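Local coordinates for protein tyrosine phosphatase (Orf virus, PDB 5NCR) that acts as a homodimeric tyrosine phosphatase with triple substrate specificity and probably also dephosphorylates phosphoserine in proteins, at residues 89-92 with 93-97; 129-132 with 133-136; 146-149 with 150-154; 169-172 with 173-177. The protein carries 2 engineered substitutions. All coordinates share one frame; numbering follows the deposited sequence.

Contact 1. Residues 89-92 with 93-97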
ATOM      1  N   SER B  89      18.288  10.299  14.232  1.00 30.24           N
ATOM      2  CA  SER B  89      18.467  11.089  15.470  1.00 30.63           C
ATOM      3  C   SER B  89      18.026  12.567  15.304  1.00 30.68           C
ATOM      4  O   SER B  89      17.637  13.207  16.283  1.00 29.20           O
ATOM      5  CB  SER B  89      19.871  10.951  16.045  1.00 36.89           C
ATOM      6  OG  SER B  89      20.872  11.337  15.122  1.00 52.47           O
ATOM      7  N   ILE B  90      17.975  13.074  14.068  1.00 26.86           N
ATOM      8  CA  ILE B  90      17.503  14.441  13.785  1.00 25.68           C
ATOM      9  C   ILE B  90      15.963  14.527  13.923  1.00 27.43           C
ATOM     10  O   ILE B  90      15.433  15.504  14.470  1.00 24.95           O
ATOM     11  CB  ILE B  90      17.961  14.865  12.362  1.00 29.08           C
ATOM     12  CG1 ILE B  90      19.460  15.205  12.332  1.00 31.26           C
ATOM     13  CG2 ILE B  90      17.108  16.011  11.760  1.00 29.33           C
ATOM     14  CD1 ILE B  90      20.093  15.057  10.922  1.00 35.30           C
ATOM     15  N   MET B  91      15.253  13.508  13.394  1.00 25.24           N
ATOM     16  CA  MET B  91      13.789  13.494  13.356  1.00 26.13           C
ATOM     17  C   MET B  91      13.092  13.645  14.716  1.00 28.51           C
ATOM     18  O   MET B  91      12.217  14.501  14.789  1.00 27.90           O
ATOM     19  CB  MET B  91      13.243  12.268  12.610  1.00 29.79           C
ATOM     20  CG  MET B  91      11.946  12.563  11.863  1.00 34.83           C
ATOM     21  SD  MET B  91      11.954  14.102  10.860  1.00 39.77           S
ATOM     22  CE  MET B  91      13.254  13.796   9.716  1.00 35.60           C
ATOM     23  N   PRO B  92      13.439  12.903  15.797  1.00 26.71           N
ATOM     24  CA  PRO B  92      12.731  13.116  17.078  1.00 27.31           C
ATOM     25  C   PRO B  92      12.833  14.554  17.589  1.00 29.53           C
ATOM     26  O   PRO B  92      11.837  15.096  18.056  1.00 29.08           O
ATOM     27  CB  PRO B  92      13.401  12.122  18.037  1.00 30.22           C
ATOM     28  CG  PRO B  92      13.983  11.074  17.143  1.00 34.39           C
ATOM     29  CD  PRO B  92      14.456  11.834  15.930  1.00 28.48           C
ATOM     30  N   ALA B  93      14.015  15.175  17.480  1.00 25.53           N
ATOM     31  CA  ALA B  93      14.219  16.561  17.914  1.00 25.93           C
ATOM     32  C   ALA B  93      13.504  17.524  17.011  1.00 28.22           C
ATOM     33  O   ALA B  93      12.869  18.449  17.498  1.00 29.14           O
ATOM     34  CB  ALA B  93      15.697  16.895  17.993  1.00 27.55           C
ATOM     35  N   LEU B  94      13.554  17.289  15.697  1.00 23.92           N
ATOM     36  CA  LEU B  94      12.904  18.152  14.736  1.00 23.09           C
ATOM     37  C   LEU B  94      11.371  18.147  14.858  1.00 24.60           C
ATOM     38  O   LEU B  94      10.768  19.215  14.861  1.00 22.31           O
ATOM     39  CB  LEU B  94      13.369  17.832  13.325  1.00 23.41           C
ATOM     40  CG  LEU B  94      12.977  18.771  12.219  1.00 30.26           C
ATOM     41  CD1 LEU B  94      13.131  20.253  12.637  1.00 33.55           C
ATOM     42  CD2 LEU B  94      13.750  18.448  10.976  1.00 32.67           C
ATOM     43  N   VAL B  95      10.752  16.969  15.027  1.00 21.09           N
ATOM     44  CA  VAL B  95       9.281  16.940  15.171  1.00 20.83           C
ATOM     45  C   VAL B  95       8.834  17.629  16.469  1.00 27.39           C
ATOM     46  O   VAL B  95       7.798  18.297  16.486  1.00 28.42           O
ATOM     47  CB  VAL B  95       8.658  15.523  15.000  1.00 22.17           C
ATOM     48  CG1 VAL B  95       9.004  14.943  13.634  1.00 20.90           C
ATOM     49  CG2 VAL B  95       9.071  14.577  16.115  1.00 22.57           C
ATOM     50  N   LYS B  96       9.616  17.474  17.548  1.00 26.30           N
ATOM     51  CA  LYS B  96       9.336  18.114  18.829  1.00 27.43           C
ATOM     52  C   LYS B  96       9.460  19.625  18.690  1.00 32.20           C
ATOM     53  O   LYS B  96       8.579  20.354  19.155  1.00 32.99           O
ATOM     54  CB  LYS B  96      10.268  17.572  19.920  1.00 32.07           C
ATOM     55  CG  LYS B  96       9.775  17.896  21.326  1.00 42.95           C
ATOM     56  CD  LYS B  96      10.663  17.317  22.416  1.00 54.09           C
ATOM     57  CE  LYS B  96      10.188  17.738  23.795  1.00 65.30           C
ATOM     58  NZ  LYS B  96      10.518  19.161  24.108  1.00 78.02           N
ATOM     59  N   LEU B  97      10.500  20.092  17.969  1.00 28.96           N
ATOM     60  CA  LEU B  97      10.722  21.516  17.695  1.00 28.68           C
ATOM     61  C   LEU B  97       9.545  22.104  16.878  1.00 31.69           C
ATOM     62  O   LEU B  97       9.053  23.177  17.212  1.00 32.51           O
ATOM     63  CB  LEU B  97      12.070  21.718  16.948  1.00 27.89           C
ATOM     64  CG  LEU B  97      12.367  23.100  16.295  1.00 31.85           C
ATOM     65  CD1 LEU B  97      12.449  24.190  17.310  1.00 33.63           C
ATOM     66  CD2 LEU B  97      13.634  23.048  15.498  1.00 32.61           C
TER
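Met91 and Val95, one helical turn apart, meet where SD of Met91 lies 4.1 Å from CG1 of Val95, the two side chains crossing at about a right angle. The branches of Val95 also press on the backbone of the preceding turn: with chi1 at -58°, CG1 sits beside its own backbone N, and it approaches O of Met91 to 3.4 Å. That same oxygen accepts the N-H of Val95, at 2.9 Å between Val95 N and Met91 O. On the neighbouring flank CG2 of Ile90 and CD2 of Leu94 are 4.2 Å apart, a similarly light touch, while Leu94 N donates to Ile90 O at 2.9 Å. Pro92, which has no N-H to offer, can still accept, and Lys96 N reaches its O at 3.3 Å.

Further out, Leu94 touches Met61 and Ala122, Ile77 lies against both Leu94 and Ile90, and Met91 leans on helix 165-177. This is the opening of an amphipathic helix, with a proline near its start, where an N-H is not needed, and a buried apolar flank turned to the core of the dual-specificity phosphatase catalytic domain.

Contact 2. Residues 129-132 with 133-136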
ATOM      1  N   HIS B 129       4.010  12.516  13.452  1.00 18.45           N
ATOM      2  CA  HIS B 129       4.103  12.862  14.867  1.00 20.58           C
ATOM      3  C   HIS B 129       2.824  13.534  15.368  1.00 25.17           C
ATOM      4  O   HIS B 129       2.337  13.188  16.443  1.00 26.80           O
ATOM      5  CB  HIS B 129       5.283  13.798  15.109  1.00 22.39           C
ATOM      6  CG  HIS B 129       5.424  14.194  16.540  1.00 28.35           C
ATOM      7  ND1 HIS B 129       5.041  15.454  16.981  1.00 31.68           N
ATOM      8  CD2 HIS B 129       5.869  13.475  17.593  1.00 31.45           C
ATOM      9  CE1 HIS B 129       5.301  15.466  18.277  1.00 32.52           C
ATOM     10  NE2 HIS B 129       5.799  14.303  18.687  1.00 33.08           N
ATOM     11  N   LYS B 130       2.295  14.493  14.598  1.00 20.41           N
ATOM     12  CA  LYS B 130       1.091  15.221  14.967  1.00 21.97           C
ATOM     13  C   LYS B 130      -0.115  14.285  15.067  1.00 27.61           C
ATOM     14  O   LYS B 130      -0.861  14.361  16.034  1.00 28.53           O
ATOM     15  CB  LYS B 130       0.861  16.386  13.991  1.00 25.85           C
ATOM     16  CG  LYS B 130      -0.366  17.208  14.316  1.00 44.57           C
ATOM     17  CD  LYS B 130      -0.381  18.544  13.625  1.00 54.24           C
ATOM     18  CE  LYS B 130      -1.763  19.180  13.778  1.00 63.19           C
ATOM     19  NZ  LYS B 130      -2.832  18.466  13.011  1.00 57.87           N
ATOM     20  N   ARG B 131      -0.258  13.372  14.105  1.00 24.95           N
ATOM     21  CA  ARG B 131      -1.333  12.377  14.096  1.00 25.66           C
ATOM     22  C   ARG B 131      -1.244  11.449  15.307  1.00 28.76           C
ATOM     23  O   ARG B 131      -2.268  11.220  15.965  1.00 28.86           O
ATOM     24  CB  ARG B 131      -1.313  11.568  12.791  1.00 23.35           C
ATOM     25  CG  ARG B 131      -2.483  10.578  12.643  1.00 33.64           C
ATOM     26  CD  ARG B 131      -3.831  11.277  12.732  1.00 37.40           C
ATOM     27  NE  ARG B 131      -4.933  10.361  12.517  1.00 49.29           N
ATOM     28  CZ  ARG B 131      -5.944  10.610  11.700  1.00 64.01           C
ATOM     29  NH1 ARG B 131      -5.993  11.752  11.023  1.00 40.91           N
ATOM     30  NH2 ARG B 131      -6.924   9.726  11.559  1.00 61.13           N
ATOM     31  N   LEU B 132      -0.033  10.960  15.625  1.00 24.88           N
ATOM     32  CA  LEU B 132       0.223  10.085  16.777  1.00 25.98           C
ATOM     33  C   LEU B 132       0.040  10.800  18.108  1.00 28.51           C
ATOM     34  O   LEU B 132      -0.327  10.163  19.093  1.00 26.25           O
ATOM     35  CB  LEU B 132       1.598   9.379  16.685  1.00 26.07           C
ATOM     36  CG  LEU B 132       1.717   8.413  15.489  1.00 30.39           C
ATOM     37  CD1 LEU B 132       3.139   8.048  15.194  1.00 28.62           C
ATOM     38  CD2 LEU B 132       0.840   7.202  15.676  1.00 34.97           C
ATOM     39  N   ALA B 133       0.240  12.126  18.146  1.00 26.37           N
ATOM     40  CA  ALA B 133       0.002  12.894  19.364  1.00 26.87           C
ATOM     41  C   ALA B 133      -1.541  12.945  19.603  1.00 29.99           C
ATOM     42  O   ALA B 133      -1.989  12.757  20.733  1.00 33.01           O
ATOM     43  CB  ALA B 133       0.613  14.289  19.228  1.00 27.60           C
ATOM     44  N   GLU B 134      -2.329  13.099  18.517  1.00 22.71           N
ATOM     45  CA  GLU B 134      -3.795  13.146  18.476  1.00 25.42           C
ATOM     46  C   GLU B 134      -4.415  11.751  18.776  1.00 29.89           C
ATOM     47  O   GLU B 134      -5.455  11.671  19.435  1.00 30.43           O
ATOM     48  CB  GLU B 134      -4.245  13.651  17.103  1.00 26.71           C
ATOM     49  CG  GLU B 134      -5.749  13.720  16.891  1.00 48.89           C
ATOM     50  CD  GLU B 134      -6.175  13.890  15.444  1.00 81.06           C
ATOM     51  OE1 GLU B 134      -5.543  14.695  14.719  1.00 83.71           O
ATOM     52  OE2 GLU B 134      -7.153  13.221  15.039  1.00 75.02           O
ATOM     53  N   ASN B 135      -3.802  10.672  18.250  1.00 25.51           N
ATOM     54  CA  ASN B 135      -4.237   9.303  18.546  1.00 26.78           C
ATOM     55  C   ASN B 135      -3.017   8.475  18.919  1.00 28.62           C
ATOM     56  O   ASN B 135      -2.455   7.786  18.067  1.00 24.69           O
ATOM     57  CB  ASN B 135      -5.057   8.629  17.447  1.00 26.15           C
ATOM     58  CG  ASN B 135      -5.444   7.182  17.792  1.00 32.66           C
ATOM     59  OD1 ASN B 135      -5.299   6.698  18.930  1.00 28.10           O
ATOM     60  ND2 ASN B 135      -5.921   6.461  16.818  1.00 26.20           N
ATOM     61  N   PRO B 136      -2.626   8.490  20.207  1.00 26.44           N
ATOM     62  CA  PRO B 136      -1.446   7.709  20.604  1.00 25.84           C
ATOM     63  C   PRO B 136      -1.662   6.188  20.636  1.00 29.35           C
ATOM     64  O   PRO B 136      -0.696   5.451  20.809  1.00 27.59           O
ATOM     65  CB  PRO B 136      -1.073   8.291  21.965  1.00 29.61           C
ATOM     66  CG  PRO B 136      -2.339   8.833  22.503  1.00 37.01           C
ATOM     67  CD  PRO B 136      -3.169   9.277  21.336  1.00 31.28           C
TER
HETATM   68  O   HOH W   1      -6.602   7.784  14.366  1.00 31.73           O
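Asn135 N donates to Arg131 O at 2.8 Å, closing the last turn of helix 118-134 just as Asn135 itself swings to phi -132° and psi 86°. One residue earlier Glu134 N reaches Lys130 O at 3.1 Å, and Ala133 N is held by His129 O at 2.9 Å, with a weak second bond to the carbonyl of Lys130. At Pro136 the series cannot continue, since its nitrogen carries no hydrogen for Leu132 O; CB of Pro136 lies 3.5 Å from Leu132 O.

On the outer surface the carboxylate of Glu134 sits near two cations. Its OE2 lies over one face of the Arg131 guanidinium, displaced toward the rim and 4.4 Å from NE, well out of the plane, so no N-H points at it and any attraction is probably one of charge alone. OE1 of Glu134 stands 4.9 Å from NZ of Lys130, again without contact. The Asn135 side chain, extended with CG opposite its backbone N (chi1 178°), ties back to Arg131 through a water: ND2 of Asn135 donates to it at 2.9 Å, and NH2 of Arg131 adds a weak bond at 3.4 Å. The other end of the amide, OD1, is hydrogen-bonded to Thr137 OG1. On the inner side Leu132 packs against Met138, Arg143 and Phe175. Together these features make a solvent-facing helix C terminus, ended by an Asn-Pro pair that leads into the loop before helix 140-158.

Contact 3. Residues 146-149 with 150-154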
ATOM      1  N   TYR B 146      -2.079   5.205   7.340  1.00 18.99           N
ATOM      2  CA  TYR B 146      -2.052   6.651   7.494  1.00 17.79           C
ATOM      3  C   TYR B 146      -0.821   7.216   6.786  1.00 19.91           C
ATOM      4  O   TYR B 146      -0.935   8.242   6.141  1.00 19.33           O
ATOM      5  CB  TYR B 146      -2.125   7.097   8.969  1.00 18.15           C
ATOM      6  CG  TYR B 146      -2.166   8.608   9.116  1.00 20.48           C
ATOM      7  CD1 TYR B 146      -3.363   9.313   8.975  1.00 22.67           C
ATOM      8  CD2 TYR B 146      -0.995   9.343   9.297  1.00 19.92           C
ATOM      9  CE1 TYR B 146      -3.391  10.714   9.038  1.00 21.94           C
ATOM     10  CE2 TYR B 146      -1.012  10.738   9.346  1.00 19.84           C
ATOM     11  CZ  TYR B 146      -2.212  11.419   9.214  1.00 23.66           C
ATOM     12  OH  TYR B 146      -2.201  12.794   9.279  1.00 25.75           O
ATOM     13  N   PHE B 147       0.351   6.527   6.899  1.00 16.86           N
ATOM     14  CA  PHE B 147       1.589   6.968   6.271  1.00 16.06           C
ATOM     15  C   PHE B 147       1.374   6.970   4.747  1.00 19.68           C
ATOM     16  O   PHE B 147       1.725   7.928   4.075  1.00 17.54           O
ATOM     17  CB  PHE B 147       2.745   6.028   6.635  1.00 17.39           C
ATOM     18  CG  PHE B 147       4.106   6.535   6.188  1.00 18.14           C
ATOM     19  CD1 PHE B 147       4.509   6.425   4.853  1.00 18.87           C
ATOM     20  CD2 PHE B 147       5.012   7.048   7.113  1.00 18.55           C
ATOM     21  CE1 PHE B 147       5.777   6.874   4.446  1.00 19.45           C
ATOM     22  CE2 PHE B 147       6.253   7.551   6.698  1.00 19.87           C
ATOM     23  CZ  PHE B 147       6.641   7.433   5.374  1.00 17.24           C
ATOM     24  N   LEU B 148       0.799   5.893   4.233  1.00 17.61           N
ATOM     25  CA  LEU B 148       0.482   5.703   2.834  1.00 18.21           C
ATOM     26  C   LEU B 148      -0.426   6.825   2.280  1.00 23.64           C
ATOM     27  O   LEU B 148      -0.054   7.476   1.303  1.00 25.13           O
ATOM     28  CB  LEU B 148      -0.164   4.324   2.636  1.00 19.12           C
ATOM     29  CG  LEU B 148      -0.597   3.972   1.239  1.00 22.56           C
ATOM     30  CD1 LEU B 148       0.585   4.005   0.244  1.00 21.64           C
ATOM     31  CD2 LEU B 148      -1.286   2.659   1.232  1.00 25.25           C
ATOM     32  N   LYS B 149      -1.580   7.048   2.919  1.00 19.49           N
ATOM     33  CA  LYS B 149      -2.583   8.039   2.529  1.00 19.11           C
ATOM     34  C   LYS B 149      -1.969   9.454   2.583  1.00 22.03           C
ATOM     35  O   LYS B 149      -2.127  10.199   1.630  1.00 20.70           O
ATOM     36  CB  LYS B 149      -3.808   7.905   3.446  1.00 23.68           C
ATOM     37  CG  LYS B 149      -4.964   8.869   3.203  1.00 50.71           C
ATOM     38  CD  LYS B 149      -6.185   8.455   4.060  1.00 64.94           C
ATOM     39  CE  LYS B 149      -7.015   9.606   4.593  1.00 74.76           C
ATOM     40  NZ  LYS B 149      -7.990  10.097   3.590  1.00 81.39           N
ATOM     41  N   THR B 150      -1.232   9.779   3.653  1.00 17.26           N
ATOM     42  CA  THR B 150      -0.622  11.084   3.879  1.00 17.75           C
ATOM     43  C   THR B 150       0.486  11.364   2.865  1.00 19.22           C
ATOM     44  O   THR B 150       0.584  12.477   2.374  1.00 19.83           O
ATOM     45  CB  THR B 150      -0.131  11.186   5.331  1.00 24.32           C
ATOM     46  OG1 THR B 150      -1.244  10.892   6.174  1.00 27.36           O
ATOM     47  CG2 THR B 150       0.436  12.545   5.669  1.00 25.90           C
ATOM     48  N   TYR B 151       1.308  10.353   2.567  1.00 16.22           N
ATOM     49  CA  TYR B 151       2.389  10.455   1.598  1.00 16.80           C
ATOM     50  C   TYR B 151       1.811  10.853   0.214  1.00 20.91           C
ATOM     51  O   TYR B 151       2.332  11.771  -0.424  1.00 17.95           O
ATOM     52  CB  TYR B 151       3.145   9.117   1.488  1.00 18.04           C
ATOM     53  CG  TYR B 151       4.213   9.205   0.430  1.00 18.83           C
ATOM     54  CD1 TYR B 151       5.409   9.864   0.680  1.00 21.73           C
ATOM     55  CD2 TYR B 151       3.976   8.746  -0.863  1.00 20.11           C
ATOM     56  CE1 TYR B 151       6.363  10.032  -0.319  1.00 23.51           C
ATOM     57  CE2 TYR B 151       4.927   8.901  -1.868  1.00 22.60           C
ATOM     58  CZ  TYR B 151       6.111   9.556  -1.592  1.00 27.05           C
ATOM     59  OH  TYR B 151       7.065   9.697  -2.564  1.00 26.87           O
ATOM     60  N   TYR B 152       0.775  10.132  -0.243  1.00 20.24           N
ATOM     61  CA  TYR B 152       0.145  10.389  -1.548  1.00 21.28           C
ATOM     62  C   TYR B 152      -0.664  11.679  -1.550  1.00 24.68           C
ATOM     63  O   TYR B 152      -0.712  12.354  -2.566  1.00 23.66           O
ATOM     64  CB  TYR B 152      -0.648   9.186  -2.044  1.00 22.86           C
ATOM     65  CG  TYR B 152       0.286   8.178  -2.684  1.00 24.62           C
ATOM     66  CD1 TYR B 152       0.963   8.478  -3.864  1.00 26.61           C
ATOM     67  CD2 TYR B 152       0.550   6.958  -2.073  1.00 24.63           C
ATOM     68  CE1 TYR B 152       1.876   7.588  -4.423  1.00 24.53           C
ATOM     69  CE2 TYR B 152       1.452   6.053  -2.632  1.00 25.27           C
ATOM     70  CZ  TYR B 152       2.109   6.371  -3.818  1.00 28.48           C
ATOM     71  OH  TYR B 152       3.042   5.537  -4.383  1.00 20.31           O
ATOM     72  N   GLU B 153      -1.203  12.070  -0.383  1.00 21.36           N
ATOM     73  CA  GLU B 153      -1.956  13.318  -0.249  1.00 21.23           C
ATOM     74  C   GLU B 153      -1.023  14.523  -0.465  1.00 23.09           C
ATOM     75  O   GLU B 153      -1.345  15.409  -1.269  1.00 23.79           O
ATOM     76  CB  GLU B 153      -2.632  13.356   1.126  1.00 22.70           C
ATOM     77  CG  GLU B 153      -3.628  14.482   1.363  1.00 37.62           C
ATOM     78  CD  GLU B 153      -4.568  14.198   2.529  1.00 73.15           C
ATOM     79  OE1 GLU B 153      -4.764  15.114   3.362  1.00 65.33           O
ATOM     80  OE2 GLU B 153      -5.093  13.061   2.622  1.00 67.35           O
ATOM     81  N   ILE B 154       0.156  14.534   0.196  1.00 17.74           N
ATOM     82  CA  ILE B 154       1.138  15.618   0.085  1.00 17.16           C
ATOM     83  C   ILE B 154       1.781  15.592  -1.297  1.00 22.48           C
ATOM     84  O   ILE B 154       1.927  16.654  -1.908  1.00 22.68           O
ATOM     85  CB  ILE B 154       2.180  15.626   1.265  1.00 17.60           C
ATOM     86  CG1 ILE B 154       1.446  15.795   2.614  1.00 17.03           C
ATOM     87  CG2 ILE B 154       3.243  16.758   1.049  1.00 21.38           C
ATOM     88  CD1 ILE B 154       2.268  15.438   3.873  1.00 20.69           C
TER
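Thr150 OG1 rests over one face of the Tyr146 ring, 3.1 Å above its plane and displaced toward the rim, and comes within 3.2 Å of CE2 of Tyr146. A chi1 of -55° sets this hydroxyl opposite the threonine's own carbonyl carbon and swings it back toward the preceding turn, where OG1 donates to Tyr146 O at 2.7 Å. Thr150 N grips the same oxygen at 2.9 Å from the opposite face of the carbonyl plane, so two donors hold the oxygen, and the bond fixes the hydroxyl's rotation against the ring face. This threonine-to-carbonyl bond, made four residues back, is a familiar way for a helix to bury a hydroxyl, and here Thr150 faces Val127 of helix 118-134.

Roughly across the helix, the Leu148 side chain meets Tyr152 in the plane of its ring, edge on, with CD1 of Leu148 3.6 Å from CE2 of Tyr152. CD2 of Tyr151 lies above the centre of the Tyr152 ring. The Tyr152 hydroxyl is hydrogen-bonded to O of Cys15, the residue of the interchain disulfide, and the ring makes a cation-pi contact with Arg14 of the second subunit. NZ of Lys149 and OE2 of Glu153, 4.3 Å apart, probably attract weakly.

Contact 4. Residues 169-172 with 173-177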
ATOM      1  N   TYR B 169      12.286   5.264   4.052  1.00 18.96           N
ATOM      2  CA  TYR B 169      12.396   4.022   4.805  1.00 20.47           C
ATOM      3  C   TYR B 169      12.653   4.349   6.283  1.00 24.05           C
ATOM      4  O   TYR B 169      11.993   3.781   7.151  1.00 24.73           O
ATOM      5  CB  TYR B 169      13.521   3.122   4.245  1.00 25.46           C
ATOM      6  CG  TYR B 169      13.720   1.837   5.028  1.00 31.65           C
ATOM      7  CD1 TYR B 169      12.870   0.748   4.848  1.00 35.16           C
ATOM      8  CD2 TYR B 169      14.764   1.710   5.939  1.00 34.74           C
ATOM      9  CE1 TYR B 169      13.062  -0.446   5.547  1.00 39.60           C
ATOM     10  CE2 TYR B 169      14.964   0.523   6.647  1.00 37.91           C
ATOM     11  CZ  TYR B 169      14.106  -0.551   6.453  1.00 49.55           C
ATOM     12  OH  TYR B 169      14.303  -1.729   7.139  1.00 58.04           O
ATOM     13  N   GLN B 170      13.586   5.291   6.571  1.00 20.57           N
ATOM     14  CA  GLN B 170      13.889   5.698   7.951  1.00 19.44           C
ATOM     15  C   GLN B 170      12.633   6.249   8.665  1.00 21.35           C
ATOM     16  O   GLN B 170      12.439   5.976   9.842  1.00 21.80           O
ATOM     17  CB  GLN B 170      15.013   6.726   8.001  1.00 20.58           C
ATOM     18  CG  GLN B 170      16.374   6.138   7.655  1.00 26.21           C
ATOM     19  CD  GLN B 170      17.432   7.212   7.760  1.00 27.64           C
ATOM     20  OE1 GLN B 170      17.860   7.597   8.842  1.00 23.13           O
ATOM     21  NE2 GLN B 170      17.880   7.718   6.654  1.00 25.02           N
ATOM     22  N   LEU B 171      11.790   6.986   7.941  1.00 16.62           N
ATOM     23  CA  LEU B 171      10.524   7.526   8.457  1.00 17.57           C
ATOM     24  C   LEU B 171       9.511   6.409   8.701  1.00 20.88           C
ATOM     25  O   LEU B 171       8.838   6.403   9.726  1.00 19.85           O
ATOM     26  CB  LEU B 171       9.954   8.585   7.501  1.00 17.64           C
ATOM     27  CG  LEU B 171      10.738   9.903   7.414  1.00 21.77           C
ATOM     28  CD1 LEU B 171      10.303  10.703   6.230  1.00 22.08           C
ATOM     29  CD2 LEU B 171      10.553  10.745   8.652  1.00 21.31           C
ATOM     30  N   ILE B 172       9.431   5.441   7.782  1.00 20.31           N
ATOM     31  CA  ILE B 172       8.559   4.262   7.950  1.00 19.79           C
ATOM     32  C   ILE B 172       8.984   3.543   9.224  1.00 25.50           C
ATOM     33  O   ILE B 172       8.136   3.280  10.056  1.00 26.39           O
ATOM     34  CB  ILE B 172       8.531   3.354   6.698  1.00 21.21           C
ATOM     35  CG1 ILE B 172       7.836   4.082   5.518  1.00 19.68           C
ATOM     36  CG2 ILE B 172       7.862   1.972   6.983  1.00 19.80           C
ATOM     37  CD1 ILE B 172       8.166   3.554   4.134  1.00 22.28           C
ATOM     38  N   LYS B 173      10.285   3.266   9.393  1.00 23.86           N
ATOM     39  CA  LYS B 173      10.823   2.566  10.581  1.00 25.56           C
ATOM     40  C   LYS B 173      10.443   3.270  11.880  1.00 30.66           C
ATOM     41  O   LYS B 173       9.945   2.645  12.814  1.00 31.60           O
ATOM     42  CB  LYS B 173      12.355   2.437  10.525  1.00 27.76           C
ATOM     43  CG  LYS B 173      12.908   1.421   9.538  1.00 44.63           C
ATOM     44  CD  LYS B 173      12.657  -0.035   9.884  1.00 65.66           C
ATOM     45  CE  LYS B 173      13.654  -0.663  10.840  1.00 86.39           C
ATOM     46  NZ  LYS B 173      13.362  -2.111  11.010  1.00 98.64           N
ATOM     47  N   MET B 174      10.651   4.576  11.911  1.00 26.56           N
ATOM     48  CA  MET B 174      10.377   5.406  13.068  1.00 27.27           C
ATOM     49  C   MET B 174       8.881   5.576  13.410  1.00 28.60           C
ATOM     50  O   MET B 174       8.531   5.483  14.578  1.00 30.98           O
ATOM     51  CB  MET B 174      11.070   6.764  12.849  1.00 30.00           C
ATOM     52  CG  MET B 174      10.851   7.785  13.922  1.00 36.25           C
ATOM     53  SD  MET B 174      12.157   9.041  13.815  1.00 43.20           S
ATOM     54  CE  MET B 174      13.449   8.186  14.789  1.00 41.88           C
ATOM     55  N   PHE B 175       8.024   5.877  12.423  1.00 22.93           N
ATOM     56  CA  PHE B 175       6.622   6.223  12.687  1.00 23.81           C
ATOM     57  C   PHE B 175       5.604   5.131  12.367  1.00 29.47           C
ATOM     58  O   PHE B 175       4.442   5.220  12.793  1.00 29.76           O
ATOM     59  CB  PHE B 175       6.233   7.531  11.986  1.00 25.49           C
ATOM     60  CG  PHE B 175       7.032   8.724  12.454  1.00 27.03           C
ATOM     61  CD1 PHE B 175       6.752   9.335  13.677  1.00 31.96           C
ATOM     62  CD2 PHE B 175       8.056   9.244  11.673  1.00 27.97           C
ATOM     63  CE1 PHE B 175       7.493  10.442  14.114  1.00 32.77           C
ATOM     64  CE2 PHE B 175       8.794  10.356  12.107  1.00 31.94           C
ATOM     65  CZ  PHE B 175       8.484  10.969  13.307  1.00 31.24           C
ATOM     66  N   VAL B 176       6.031   4.082  11.692  1.00 25.43           N
ATOM     67  CA  VAL B 176       5.102   2.983  11.391  1.00 25.38           C
ATOM     68  C   VAL B 176       5.477   1.756  12.172  1.00 32.08           C
ATOM     69  O   VAL B 176       4.636   1.216  12.875  1.00 32.69           O
ATOM     70  CB  VAL B 176       4.921   2.703   9.874  1.00 25.36           C
ATOM     71  CG1 VAL B 176       4.094   1.430   9.617  1.00 25.19           C
ATOM     72  CG2 VAL B 176       4.326   3.915   9.173  1.00 23.21           C
ATOM     73  N   CYS B 177       6.732   1.319  12.051  1.00 33.03           N
ATOM     74  CA  CYS B 177       7.226   0.130  12.731  1.00 36.75           C
ATOM     75  C   CYS B 177       7.315   0.301  14.237  1.00 42.62           C
ATOM     76  O   CYS B 177       6.731  -0.510  14.967  1.00 45.21           O
ATOM     77  CB  CYS B 177       8.559  -0.316  12.141  1.00 38.75           C
ATOM     78  SG  CYS B 177       8.481  -0.707  10.380  1.00 42.96           S
TER
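Ile172 O is gripped by two backbone donors, Val176 N at 2.8 Å and Cys177 N at 3.1 Å, which reach it from opposite faces of its carbonyl plane. The second bond spans five residues and widens the end of helix 165-177 into a pi-type turn. At this turn the Ile172 and Val176 side chains lie side by side, pointing the same way, with CG2 of Ile172 4.2 Å from CB of Val176.

Elsewhere on the helix Tyr169 and Lys173 also run alongside each other. CG of Lys173 stands over the tyrosine face, 4.0 Å from the ring centroid and 25° off the normal, a CH-pi contact. Bends at chi2 (-69°) and chi3 (-84°) keep the aliphatic chain against the ring, and CD of Lys173 comes 3.6 Å from OH of Tyr169. Leu171 and Phe175 form a third pair, but here the aliphatic group approaches the ring edge in its plane, CD2 of Leu171 lying 3.9 Å from CE2 of Phe175. Above one face of that ring sits CG of Met174.

Gln170 takes its side chain to a loop, its NE2 bonding Thr85 O and its OE1 bonding Ile87 N. At the far end, Arg143 NH2 donates to Val176 O and Gln140 NE2 to Cys177 O. The chemistry implies a helix end at which the carbonyls of Val176 and Cys177 are taken up by side chains of helix 140-158, while its apolar side packs inward and the lysine shields a tyrosine face with its methylenes.

Overall arrangement
From the N terminus, the four contacts follow one another in series, none nesting within or crossing another; each is local, within or at the end of one helix, so none closes a long loop. Contact 1 opens helix 90-103, contact 2 ends helix 118-134, contact 3 occupies the middle of helix 140-158, and contact 4 ends helix 165-177. Contact 4 touches all the others: Met174 packs on Met91 and Pro92, Phe175 on His129 and Leu132, and Val176 on Phe147. Val95 meets His129 to join contacts 1 and 2, and Arg131 meets Tyr146 to join contacts 2 and 3, whereas contacts 1 and 3 stay about 9 Å apart at their nearest atoms. Contact 3 alone reaches the second subunit.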